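Local coordinates for protein retinol dehydratase (Spodoptera frugiperda, PDB 1X8L) that converts retinol to anhydroretinol, probably by transferring a sulfonate group to the alcohol in the manner of cytosolic sulfotransferases, at residues Ala30-Tyr35 with Glu118-Ile123; Phe67-Gln72 with Val161-Pro166; Gly42-Arg47 with Arg219-Leu224. The protein carries 2 engineered substitutions. One frame throughout, in Å; residues are numbered along the deposited sequence.

The three contacts run from the calcium-bearing edge of the chain to its core. Interactions 1 and 2 lie about 24 Å apart between centres and hold the two ends of one 4-oxoretinol molecule. Interaction 1 meets its ring end and interaction 2 its hydroxyl. Interaction 3 bridges them, about 17 Å from the centre of interaction 1 and 15 Å from that of interaction 2. It touches both, through Y35 with T223 and through Y71 with Y222 and T223. Along the chain, 30-35 and 42-47 come first, then 67-72, 118-123, 161-166 and 219-224. Interaction 2, in the parallel sheet, is thus nested inside the loop closed by interaction 3.

Interaction 1 (Ala30-Tyr35 with Glu118-Ile123); sequences AFPTTY and EEYNDI. With CA (calcium ion), chain D; OXR (4-oxoretinol), chain E.
The 4-oxoretinol pocket takes F31 and Y120 from this contact, at the ring end of the ligand. F31 lies in the loop between helix 18-28 and strand 35-38, and Y120 is on helix 117-120. The edge of Y120 meets the face of F31 in an offset edge-to-face pair, with the planes at 73°. CB of F31 points away from 118-123, but CG stands anti to the backbone N (chi1 -161°), and this brings F31 CZ to 3.9 Å from Y120 CE2. Ligand atom O2 lies at the edge of the F31 ring, and ligand C3 is 3.8 Å from Y120 CB. P32 CG lies over one face of the Y120 ring in a CH-pi contact, and packs 3.6 Å from E119 CB. The phenol is held at its tip: Y120 OH donates to T33 OG1 at 2.6 Å and is also bonded to D113 N. T33 OG1 has a further hydrogen bond with I111 O. The two partners together should fix the rotation of the T33 hydroxyl. At the A30 end of the loop, I123 CD1 rests 4.1 Å from A30 CB. Calcium is bound nearby by E118 O, a water and D122 OD1, the last at 2.5 Å from the ion.

Interaction 2 (Phe67-Gln72 with Val161-Pro166); sequences FVASYQ and VKTHLP. With OXR (4-oxoretinol), chain E.
H164 and S70 meet beside two neighbouring parallel strands, 66-70 and 160-163, of the central sheet of the P-loop-like sulfotransferase fold. The strands pair F67 with V161, V68 with K162 and A69 with T163. V68 N donates to V161 O, and T163 N donates back to V68 O. S70 N to T163 O is weak. On the side of F67 and A69, V161 CB sits over the centre of the F67 ring, 3.8 Å from its centroid.

The histidine can be followed outward. H164 CB lies 3.4 Å from S70 O. H164 CG stands beside the backbone N (chi1 -60°), which turns the ring toward S70. H164 ND1 then donates to S70 O at 2.8 Å. The oxygen lies in the ring plane, but the donor is 44° out of the carbonyl plane. A second, weak bond runs from H164 ND1 to S70 OG, whose stronger partner is T76. H164 CE1 is 3.3 Å from S70 OG. At the tip, H164 NE2 is hydrogen-bonded to O1 of 4-oxoretinol at 2.9 Å. K162 reaches the same hydroxyl with an extended chain and also makes a cation-pi contact with Y105. K162 NZ donates to ligand O1 at 2.6 Å. An alanine here, in place of H164, removes both ring nitrogens, so S70 O would probably be left without its side-chain donor, and ligand O1, still gripped by K162, would be likely to sit less firmly. Over one face of the H164 ring lies Q72 CB, in a CH-pi contact.

Interaction 3 (Gly42-Arg47 with Arg219-Leu224); sequences GYMVYR and RGLYTL
M44 lays its side chain along the backbone of G220, L221 and Y222, touching one carbonyl oxygen after another. M44 CB is 3.3 Å from Y222 O, and M44 CG is 3.3 Å from G220 O. The chain then bends at both chi2 (-74°) and chi3 (-76°), which carries M44 CE to 3.3 Å from L221 O. M44 SD meets L221 CD2 at 3.8 Å. The backbone also takes part: L224 N donates to M44 O at 2.7 Å, in the carbonyl plane and on a lone pair. M44 belongs to strand 43-46, an outer strand of the three-stranded antiparallel sheet. The facing loop follows helix 210-218, which ends in a Schellman motif with G220 at positive phi. Beyond M44, V45 CG1 packs on L224 CD1. The edge of the Y43 ring lies near L224 O, while its hydroxyl is bonded to E233. At the far end of the strand, one water joins three hydroxyls. It is 2.5 Å from Y46 OH, 2.6 Å from T223 OG1 and hydrogen-bonded to Y222 OH as well. T223 OG1 is also hydrogen-bonded to Y35 OH, and it sits over the centre of the Y222 ring, 3.7 Å above the plane.

Interaction 1 (Ala30-Tyr35 with Glu118-Ile123)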
loop_
_atom_site.group_PDB
_atom_site.type_symbol
_atom_site.label_atom_id
_atom_site.label_comp_id
_atom_site.label_asym_id
_atom_site.label_seq_id
_atom_site.Cartn_x
_atom_site.Cartn_y
_atom_site.Cartn_z
ATOM N N ALA A 30 8.447 -2.865 -7.676
ATOM C CA ALA A 30 8.996 -3.609 -8.789
ATOM C C ALA A 30 10.533 -3.446 -8.885
ATOM O O ALA A 30 11.251 -4.431 -9.047
ATOM C CB ALA A 30 8.309 -3.149 -10.091
ATOM N N PHE A 31 11.023 -2.219 -8.757
ATOM C CA PHE A 31 12.452 -1.905 -8.911
ATOM C C PHE A 31 13.347 -2.845 -8.096
ATOM O O PHE A 31 13.119 -3.016 -6.908
ATOM C CB PHE A 31 12.753 -0.459 -8.519
ATOM C CG PHE A 31 14.063 0.040 -9.060
ATOM C CD1 PHE A 31 14.285 0.069 -10.426
ATOM C CD2 PHE A 31 15.096 0.437 -8.200
ATOM C CE1 PHE A 31 15.511 0.512 -10.941
ATOM C CE2 PHE A 31 16.328 0.893 -8.715
ATOM C CZ PHE A 31 16.537 0.916 -10.076
ATOM N N PRO A 32 14.314 -3.504 -8.732
ATOM C CA PRO A 32 15.149 -4.489 -8.029
ATOM C C PRO A 32 16.005 -3.948 -6.882
ATOM O O PRO A 32 16.162 -4.649 -5.917
ATOM C CB PRO A 32 16.043 -5.064 -9.139
ATOM C CG PRO A 32 15.321 -4.734 -10.422
ATOM C CD PRO A 32 14.659 -3.420 -10.161
ATOM N N THR A 33 16.541 -2.744 -6.970
ATOM C CA THR A 33 17.423 -2.226 -5.900
ATOM C C THR A 33 16.649 -1.800 -4.640
ATOM O O THR A 33 15.848 -0.874 -4.713
ATOM C CB THR A 33 18.213 -1.023 -6.450
ATOM O OG1 THR A 33 18.617 -1.294 -7.813
ATOM C CG2 THR A 33 19.503 -0.825 -5.684
ATOM N N THR A 34 16.868 -2.465 -3.497
ATOM C CA THR A 34 16.170 -2.086 -2.257
ATOM C C THR A 34 16.999 -1.113 -1.443
ATOM O O THR A 34 18.140 -0.839 -1.799
ATOM C CB THR A 34 15.756 -3.308 -1.395
ATOM O OG1 THR A 34 16.903 -3.884 -0.755
ATOM C CG2 THR A 34 15.146 -4.445 -2.258
ATOM N N TYR A 35 16.409 -0.576 -0.375
ATOM C CA TYR A 35 17.011 0.468 0.447
ATOM C C TYR A 35 17.416 -0.043 1.818
ATOM O O TYR A 35 16.833 -0.976 2.326
ATOM C CB TYR A 35 15.990 1.579 0.741
ATOM C CG TYR A 35 15.610 2.500 -0.378
ATOM C CD1 TYR A 35 14.294 2.558 -0.825
ATOM C CD2 TYR A 35 16.526 3.384 -0.928
ATOM C CE1 TYR A 35 13.916 3.420 -1.837
ATOM C CE2 TYR A 35 16.151 4.269 -1.934
ATOM C CZ TYR A 35 14.839 4.269 -2.390
ATOM O OH TYR A 35 14.430 5.128 -3.380
ATOM N N GLU A 118 19.659 -9.296 -14.352
ATOM C CA GLU A 118 18.563 -9.804 -15.166
ATOM C C GLU A 118 17.305 -9.029 -14.898
ATOM O O GLU A 118 16.523 -8.791 -15.809
ATOM C CB GLU A 118 18.255 -11.287 -14.891
ATOM C CG GLU A 118 19.173 -12.273 -15.581
ATOM C CD GLU A 118 20.407 -12.566 -14.762
ATOM O OE1 GLU A 118 21.027 -13.619 -14.994
ATOM O OE2 GLU A 118 20.734 -11.727 -13.877
ATOM N N GLU A 119 17.096 -8.694 -13.633
ATOM C CA GLU A 119 15.872 -8.012 -13.208
ATOM C C GLU A 119 15.730 -6.572 -13.781
ATOM O O GLU A 119 14.616 -6.149 -14.048
ATOM C CB GLU A 119 15.743 -8.037 -11.677
ATOM C CG GLU A 119 15.577 -9.438 -11.085
ATOM C CD GLU A 119 15.868 -9.488 -9.592
ATOM O OE1 GLU A 119 15.382 -8.595 -8.864
ATOM O OE2 GLU A 119 16.588 -10.424 -9.141
ATOM N N TYR A 120 16.837 -5.858 -14.017
ATOM C CA TYR A 120 16.755 -4.469 -14.490
ATOM C C TYR A 120 16.079 -4.290 -15.846
ATOM O O TYR A 120 15.289 -3.394 -16.009
ATOM C CB TYR A 120 18.112 -3.754 -14.447
ATOM C CG TYR A 120 18.557 -3.570 -13.028
ATOM C CD1 TYR A 120 19.426 -4.466 -12.454
ATOM C CD2 TYR A 120 18.040 -2.547 -12.226
ATOM C CE1 TYR A 120 19.811 -4.353 -11.168
ATOM C CE2 TYR A 120 18.426 -2.436 -10.906
ATOM C CZ TYR A 120 19.312 -3.349 -10.392
ATOM O OH TYR A 120 19.751 -3.294 -9.102
ATOM N N ASN A 121 16.340 -5.132 -16.825
ATOM C CA ASN A 121 15.675 -4.889 -18.103
ATOM C C ASN A 121 14.291 -5.540 -18.234
ATOM O O ASN A 121 13.622 -5.320 -19.225
ATOM C CB ASN A 121 16.594 -5.135 -19.306
ATOM C CG ASN A 121 17.011 -6.563 -19.451
ATOM O OD1 ASN A 121 17.484 -7.174 -18.502
ATOM N ND2 ASN A 121 16.857 -7.100 -20.649
ATOM N N ASP A 122 13.835 -6.270 -17.211
ATOM C CA ASP A 122 12.405 -6.639 -17.092
ATOM C C ASP A 122 11.525 -5.422 -16.811
ATOM O O ASP A 122 10.320 -5.446 -17.068
ATOM C CB ASP A 122 12.182 -7.664 -15.974
ATOM C CG ASP A 122 12.835 -8.992 -16.268
ATOM O OD1 ASP A 122 13.742 -9.015 -17.117
ATOM O OD2 ASP A 122 12.508 -10.058 -15.711
ATOM N N ILE A 123 12.142 -4.376 -16.261
ATOM C CA ILE A 123 11.480 -3.104 -15.969
ATOM C C ILE A 123 11.127 -2.285 -17.228
ATOM O O ILE A 123 10.273 -1.402 -17.168
ATOM C CB ILE A 123 12.376 -2.261 -14.982
ATOM C CG1 ILE A 123 12.495 -2.958 -13.619
ATOM C CG2 ILE A 123 11.844 -0.866 -14.801
ATOM C CD1 ILE A 123 11.174 -3.436 -13.031
HETATM CA CA CA D . 15.939 -9.765 -18.010
HETATM O O2 OXR E . 16.858 0.962 -14.530
HETATM C C4 OXR E . 18.047 1.102 -14.752
HETATM C C3 OXR E . 18.773 -0.114 -15.228
HETATM C C2 OXR E . 20.253 0.073 -15.498
HETATM C C1 OXR E . 20.914 1.440 -15.266
HETATM C C17 OXR E . 21.508 1.901 -16.600
HETATM C C16 OXR E . 22.001 1.286 -14.185
HETATM C C5 OXR E . 18.702 2.389 -14.541
HETATM C C18 OXR E . 17.796 3.480 -14.059
HETATM C C6 OXR E . 20.025 2.569 -14.768
HETATM C C7 OXR E . 20.797 3.841 -14.594
HETATM C C8 OXR E . 20.408 4.980 -14.030
HETATM C C9 OXR E . 21.298 6.170 -13.939
HETATM C C19 OXR E . 22.707 6.244 -14.484
HETATM C C10 OXR E . 20.732 7.236 -13.359
HETATM C C11 OXR E . 21.378 8.520 -13.213
HETATM C C12 OXR E . 20.609 9.501 -12.746
HETATM C C13 OXR E . 21.119 10.863 -12.552
HETATM C C20 OXR E . 22.448 11.284 -13.128
HETATM C C14 OXR E . 20.362 11.727 -11.865
HETATM C C15 OXR E . 20.796 13.164 -11.583
HETATM O O1 OXR E . 21.797 13.266 -10.572
HETATM O O HOH W 1 13.962 -9.212 -19.861
#

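Interaction 2 (Phe67-Gln72 with Val161-Pro166)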
loop_
_atom_site.group_PDB
_atom_site.type_symbol
_atom_site.label_atom_id
_atom_site.label_comp_id
_atom_site.label_asym_id
_atom_site.label_seq_id
_atom_site.Cartn_x
_atom_site.Cartn_y
_atom_site.Cartn_z
ATOM N N PHE A 67 33.568 20.205 -5.809
ATOM C CA PHE A 67 32.349 19.398 -5.640
ATOM C C PHE A 67 31.126 20.266 -5.867
ATOM O O PHE A 67 31.111 21.419 -5.453
ATOM C CB PHE A 67 32.238 18.862 -4.219
ATOM C CG PHE A 67 33.108 17.653 -3.932
ATOM C CD1 PHE A 67 34.473 17.762 -3.876
ATOM C CD2 PHE A 67 32.529 16.419 -3.656
ATOM C CE1 PHE A 67 35.282 16.630 -3.602
ATOM C CE2 PHE A 67 33.311 15.302 -3.372
ATOM C CZ PHE A 67 34.699 15.421 -3.333
ATOM N N VAL A 68 30.124 19.693 -6.546
ATOM C CA VAL A 68 28.795 20.224 -6.644
ATOM C C VAL A 68 27.882 19.191 -5.987
ATOM O O VAL A 68 27.781 18.038 -6.431
ATOM C CB VAL A 68 28.398 20.489 -8.126
ATOM C CG1 VAL A 68 26.989 21.018 -8.229
ATOM C CG2 VAL A 68 29.360 21.465 -8.752
ATOM N N ALA A 69 27.278 19.597 -4.873
ATOM C CA ALA A 69 26.472 18.723 -4.029
ATOM C C ALA A 69 25.062 19.295 -3.882
ATOM O O ALA A 69 24.871 20.482 -4.024
ATOM C CB ALA A 69 27.106 18.601 -2.685
ATOM N N SER A 70 24.092 18.415 -3.649
ATOM C CA SER A 70 22.697 18.773 -3.500
ATOM C C SER A 70 21.900 17.542 -3.143
ATOM O O SER A 70 22.281 16.435 -3.509
ATOM C CB SER A 70 22.090 19.271 -4.813
ATOM O OG SER A 70 22.127 18.246 -5.789
ATOM N N TYR A 71 20.771 17.744 -2.478
ATOM C CA TYR A 71 19.666 16.798 -2.618
ATOM C C TYR A 71 19.218 16.936 -4.102
ATOM O O TYR A 71 19.124 18.044 -4.633
ATOM C CB TYR A 71 18.490 17.037 -1.623
ATOM C CG TYR A 71 17.519 15.893 -1.734
ATOM C CD1 TYR A 71 17.663 14.760 -0.951
ATOM C CD2 TYR A 71 16.554 15.879 -2.721
ATOM C CE1 TYR A 71 16.813 13.666 -1.098
ATOM C CE2 TYR A 71 15.723 14.789 -2.902
ATOM C CZ TYR A 71 15.882 13.678 -2.100
ATOM O OH TYR A 71 15.063 12.612 -2.269
ATOM N N GLN A 72 18.981 15.815 -4.759
ATOM C CA GLN A 72 18.692 15.784 -6.193
ATOM C C GLN A 72 17.504 16.668 -6.617
ATOM O O GLN A 72 16.590 16.974 -5.822
ATOM C CB GLN A 72 18.425 14.340 -6.670
ATOM C CG GLN A 72 17.331 13.542 -5.869
ATOM C CD GLN A 72 17.234 12.092 -6.360
ATOM O OE1 GLN A 72 16.903 11.845 -7.479
ATOM N NE2 GLN A 72 17.544 11.144 -5.494
ATOM N N VAL A 161 33.576 16.932 -9.148
ATOM C CA VAL A 161 32.789 15.861 -8.554
ATOM C C VAL A 161 31.329 16.251 -8.367
ATOM O O VAL A 161 31.057 17.338 -7.896
ATOM C CB VAL A 161 33.381 15.416 -7.196
ATOM C CG1 VAL A 161 32.672 14.188 -6.679
ATOM C CG2 VAL A 161 34.864 15.151 -7.340
ATOM N N LYS A 162 30.414 15.338 -8.718
ATOM C CA LYS A 162 28.975 15.472 -8.442
ATOM C C LYS A 162 28.498 14.422 -7.453
ATOM O O LYS A 162 28.775 13.236 -7.613
ATOM C CB LYS A 162 28.160 15.322 -9.747
ATOM C CG LYS A 162 26.615 15.195 -9.583
ATOM C CD LYS A 162 25.999 14.594 -10.856
ATOM C CE LYS A 162 24.584 14.141 -10.645
ATOM N NZ LYS A 162 23.904 13.934 -11.939
ATOM N N THR A 163 27.746 14.849 -6.444
ATOM C CA THR A 163 27.210 13.917 -5.466
ATOM C C THR A 163 25.889 14.405 -4.867
ATOM O O THR A 163 25.689 15.564 -4.641
ATOM C CB THR A 163 28.268 13.663 -4.371
ATOM O OG1 THR A 163 27.864 12.598 -3.517
ATOM C CG2 THR A 163 28.405 14.855 -3.450
ATOM N N HIS A 164 24.989 13.487 -4.615
ATOM C CA HIS A 164 23.851 13.761 -3.769
ATOM C C HIS A 164 24.030 13.267 -2.323
ATOM O O HIS A 164 23.088 13.243 -1.563
ATOM C CB HIS A 164 22.610 13.163 -4.418
ATOM C CG HIS A 164 22.361 13.746 -5.760
ATOM N ND1 HIS A 164 22.258 15.110 -5.958
ATOM C CD2 HIS A 164 22.283 13.172 -6.982
ATOM C CE1 HIS A 164 22.091 15.338 -7.247
ATOM N NE2 HIS A 164 22.083 14.183 -7.886
ATOM N N LEU A 165 25.245 12.893 -1.953
ATOM C CA LEU A 165 25.496 12.430 -0.591
ATOM C C LEU A 165 25.512 13.579 0.406
ATOM O O LEU A 165 26.062 14.663 0.113
ATOM C CB LEU A 165 26.851 11.714 -0.517
ATOM C CG LEU A 165 27.036 10.452 -1.328
ATOM C CD1 LEU A 165 28.489 10.038 -1.237
ATOM C CD2 LEU A 165 26.138 9.369 -0.815
ATOM N N PRO A 166 24.932 13.367 1.579
ATOM C CA PRO A 166 25.068 14.344 2.662
ATOM C C PRO A 166 26.493 14.423 3.194
ATOM O O PRO A 166 27.315 13.474 3.055
ATOM C CB PRO A 166 24.118 13.810 3.740
ATOM C CG PRO A 166 23.960 12.373 3.462
ATOM C CD PRO A 166 24.133 12.194 2.001
HETATM O O2 OXR E . 16.858 0.962 -14.530
HETATM C C4 OXR E . 18.047 1.102 -14.752
HETATM C C3 OXR E . 18.773 -0.114 -15.228
HETATM C C2 OXR E . 20.253 0.073 -15.498
HETATM C C1 OXR E . 20.914 1.440 -15.266
HETATM C C17 OXR E . 21.508 1.901 -16.600
HETATM C C16 OXR E . 22.001 1.286 -14.185
HETATM C C5 OXR E . 18.702 2.389 -14.541
HETATM C C18 OXR E . 17.796 3.480 -14.059
HETATM C C6 OXR E . 20.025 2.569 -14.768
HETATM C C7 OXR E . 20.797 3.841 -14.594
HETATM C C8 OXR E . 20.408 4.980 -14.030
HETATM C C9 OXR E . 21.298 6.170 -13.939
HETATM C C19 OXR E . 22.707 6.244 -14.484
HETATM C C10 OXR E . 20.732 7.236 -13.359
HETATM C C11 OXR E . 21.378 8.520 -13.213
HETATM C C12 OXR E . 20.609 9.501 -12.746
HETATM C C13 OXR E . 21.119 10.863 -12.552
HETATM C C20 OXR E . 22.448 11.284 -13.128
HETATM C C14 OXR E . 20.362 11.727 -11.865
HETATM C C15 OXR E . 20.796 13.164 -11.583
HETATM O O1 OXR E . 21.797 13.266 -10.572
#

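Interaction 3 (Gly42-Arg47 with Arg219-Leu224)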
loop_
_atom_site.group_PDB
_atom_site.type_symbol
_atom_site.label_atom_id
_atom_site.label_comp_id
_atom_site.label_asym_id
_atom_site.label_seq_id
_atom_site.Cartn_x
_atom_site.Cartn_y
_atom_site.Cartn_z
ATOM N N GLY A 42 19.137 8.021 9.667
ATOM C CA GLY A 42 18.461 7.100 8.766
ATOM C C GLY A 42 18.384 7.551 7.311
ATOM O O GLY A 42 17.327 7.406 6.694
ATOM N N TYR A 43 19.490 8.091 6.763
ATOM C CA TYR A 43 19.576 8.354 5.330
ATOM C C TYR A 43 19.290 7.116 4.495
ATOM O O TYR A 43 19.879 6.078 4.717
ATOM C CB TYR A 43 20.962 8.928 4.936
ATOM C CG TYR A 43 21.161 10.378 5.373
ATOM C CD1 TYR A 43 22.038 10.715 6.397
ATOM C CD2 TYR A 43 20.420 11.404 4.783
ATOM C CE1 TYR A 43 22.220 12.055 6.791
ATOM C CE2 TYR A 43 20.576 12.721 5.156
ATOM C CZ TYR A 43 21.467 13.047 6.171
ATOM O OH TYR A 43 21.621 14.368 6.502
ATOM N N MET A 44 18.410 7.267 3.501
ATOM C CA MET A 44 18.056 6.196 2.570
ATOM C C MET A 44 19.106 5.986 1.489
ATOM O O MET A 44 19.281 6.800 0.622
ATOM C CB MET A 44 16.702 6.485 1.922
ATOM C CG MET A 44 15.537 6.596 2.922
ATOM S SD MET A 44 14.976 4.992 3.620
ATOM C CE MET A 44 14.097 4.360 2.276
ATOM N N VAL A 45 19.813 4.880 1.529
ATOM C CA VAL A 45 20.738 4.529 0.459
ATOM C C VAL A 45 20.316 3.220 -0.177
ATOM O O VAL A 45 19.767 2.348 0.491
ATOM C CB VAL A 45 22.170 4.451 0.961
ATOM C CG1 VAL A 45 22.599 5.811 1.605
ATOM C CG2 VAL A 45 22.367 3.308 1.922
ATOM N N TYR A 46 20.538 3.089 -1.478
ATOM C CA TYR A 46 20.292 1.817 -2.115
ATOM C C TYR A 46 21.348 0.849 -1.575
ATOM O O TYR A 46 22.500 1.239 -1.365
ATOM C CB TYR A 46 20.355 1.903 -3.646
ATOM C CG TYR A 46 19.178 2.622 -4.354
ATOM C CD1 TYR A 46 19.349 3.891 -4.893
ATOM C CD2 TYR A 46 17.925 2.006 -4.538
ATOM C CE1 TYR A 46 18.327 4.549 -5.557
ATOM C CE2 TYR A 46 16.883 2.675 -5.206
ATOM C CZ TYR A 46 17.122 3.949 -5.740
ATOM O OH TYR A 46 16.161 4.654 -6.424
ATOM N N ARG A 47 20.971 -0.403 -1.380
ATOM C CA ARG A 47 21.839 -1.376 -0.689
ATOM C C ARG A 47 23.303 -1.442 -1.180
ATOM O O ARG A 47 24.218 -1.446 -0.365
ATOM C CB ARG A 47 21.220 -2.755 -0.734
ATOM C CG ARG A 47 22.006 -3.793 -0.004
ATOM C CD ARG A 47 21.299 -5.111 0.063
ATOM N NE ARG A 47 20.902 -5.381 1.423
ATOM C CZ ARG A 47 19.728 -5.062 1.957
ATOM N NH1 ARG A 47 18.766 -4.468 1.257
ATOM N NH2 ARG A 47 19.516 -5.343 3.201
ATOM N N ARG A 219 8.253 11.799 4.308
ATOM C CA ARG A 219 8.407 10.951 5.492
ATOM C C ARG A 219 9.801 10.368 5.623
ATOM O O ARG A 219 10.077 9.620 6.551
ATOM C CB ARG A 219 7.375 9.823 5.464
ATOM C CG ARG A 219 6.101 10.274 5.994
ATOM C CD ARG A 219 4.968 9.365 5.804
ATOM N NE ARG A 219 3.795 10.060 6.292
ATOM C CZ ARG A 219 2.549 9.766 5.980
ATOM N NH1 ARG A 219 2.280 8.751 5.154
ATOM N NH2 ARG A 219 1.562 10.495 6.500
ATOM N N GLY A 220 10.677 10.708 4.687
ATOM C CA GLY A 220 12.059 10.269 4.735
ATOM C C GLY A 220 12.318 8.880 4.194
ATOM O O GLY A 220 13.237 8.196 4.667
ATOM N N LEU A 221 11.539 8.476 3.187
ATOM C CA LEU A 221 11.627 7.124 2.642
ATOM C C LEU A 221 11.971 7.048 1.153
ATOM O O LEU A 221 11.859 5.984 0.525
ATOM C CB LEU A 221 10.341 6.366 2.960
ATOM C CG LEU A 221 10.238 6.104 4.458
ATOM C CD1 LEU A 221 8.867 5.617 4.841
ATOM C CD2 LEU A 221 11.361 5.111 4.889
ATOM N N TYR A 222 12.427 8.166 0.585
ATOM C CA TYR A 222 12.974 8.136 -0.756
ATOM C C TYR A 222 14.496 8.386 -0.657
ATOM O O TYR A 222 14.996 8.846 0.374
ATOM C CB TYR A 222 12.281 9.158 -1.668
ATOM C CG TYR A 222 12.671 8.986 -3.142
ATOM C CD1 TYR A 222 12.347 7.831 -3.836
ATOM C CD2 TYR A 222 13.379 9.964 -3.811
ATOM C CE1 TYR A 222 12.712 7.668 -5.168
ATOM C CE2 TYR A 222 13.766 9.803 -5.130
ATOM C CZ TYR A 222 13.427 8.646 -5.810
ATOM O OH TYR A 222 13.827 8.466 -7.123
ATOM N N THR A 223 15.177 8.048 -1.749
ATOM C CA THR A 223 16.610 8.115 -1.919
ATOM C C THR A 223 17.254 9.346 -1.300
ATOM O O THR A 223 16.956 10.466 -1.691
ATOM C CB THR A 223 16.927 8.115 -3.428
ATOM O OG1 THR A 223 16.363 6.962 -4.063
ATOM C CG2 THR A 223 18.410 8.034 -3.670
ATOM N N LEU A 224 18.086 9.091 -0.293
ATOM C CA LEU A 224 18.976 10.060 0.329
ATOM C C LEU A 224 18.245 11.143 1.149
ATOM O O LEU A 224 18.859 12.162 1.500
ATOM C CB LEU A 224 19.907 10.688 -0.717
ATOM C CG LEU A 224 21.365 10.257 -0.853
ATOM C CD1 LEU A 224 21.929 9.266 0.244
ATOM C CD2 LEU A 224 21.588 9.720 -2.197
HETATM O O HOH W 2 16.250 7.136 -6.685
#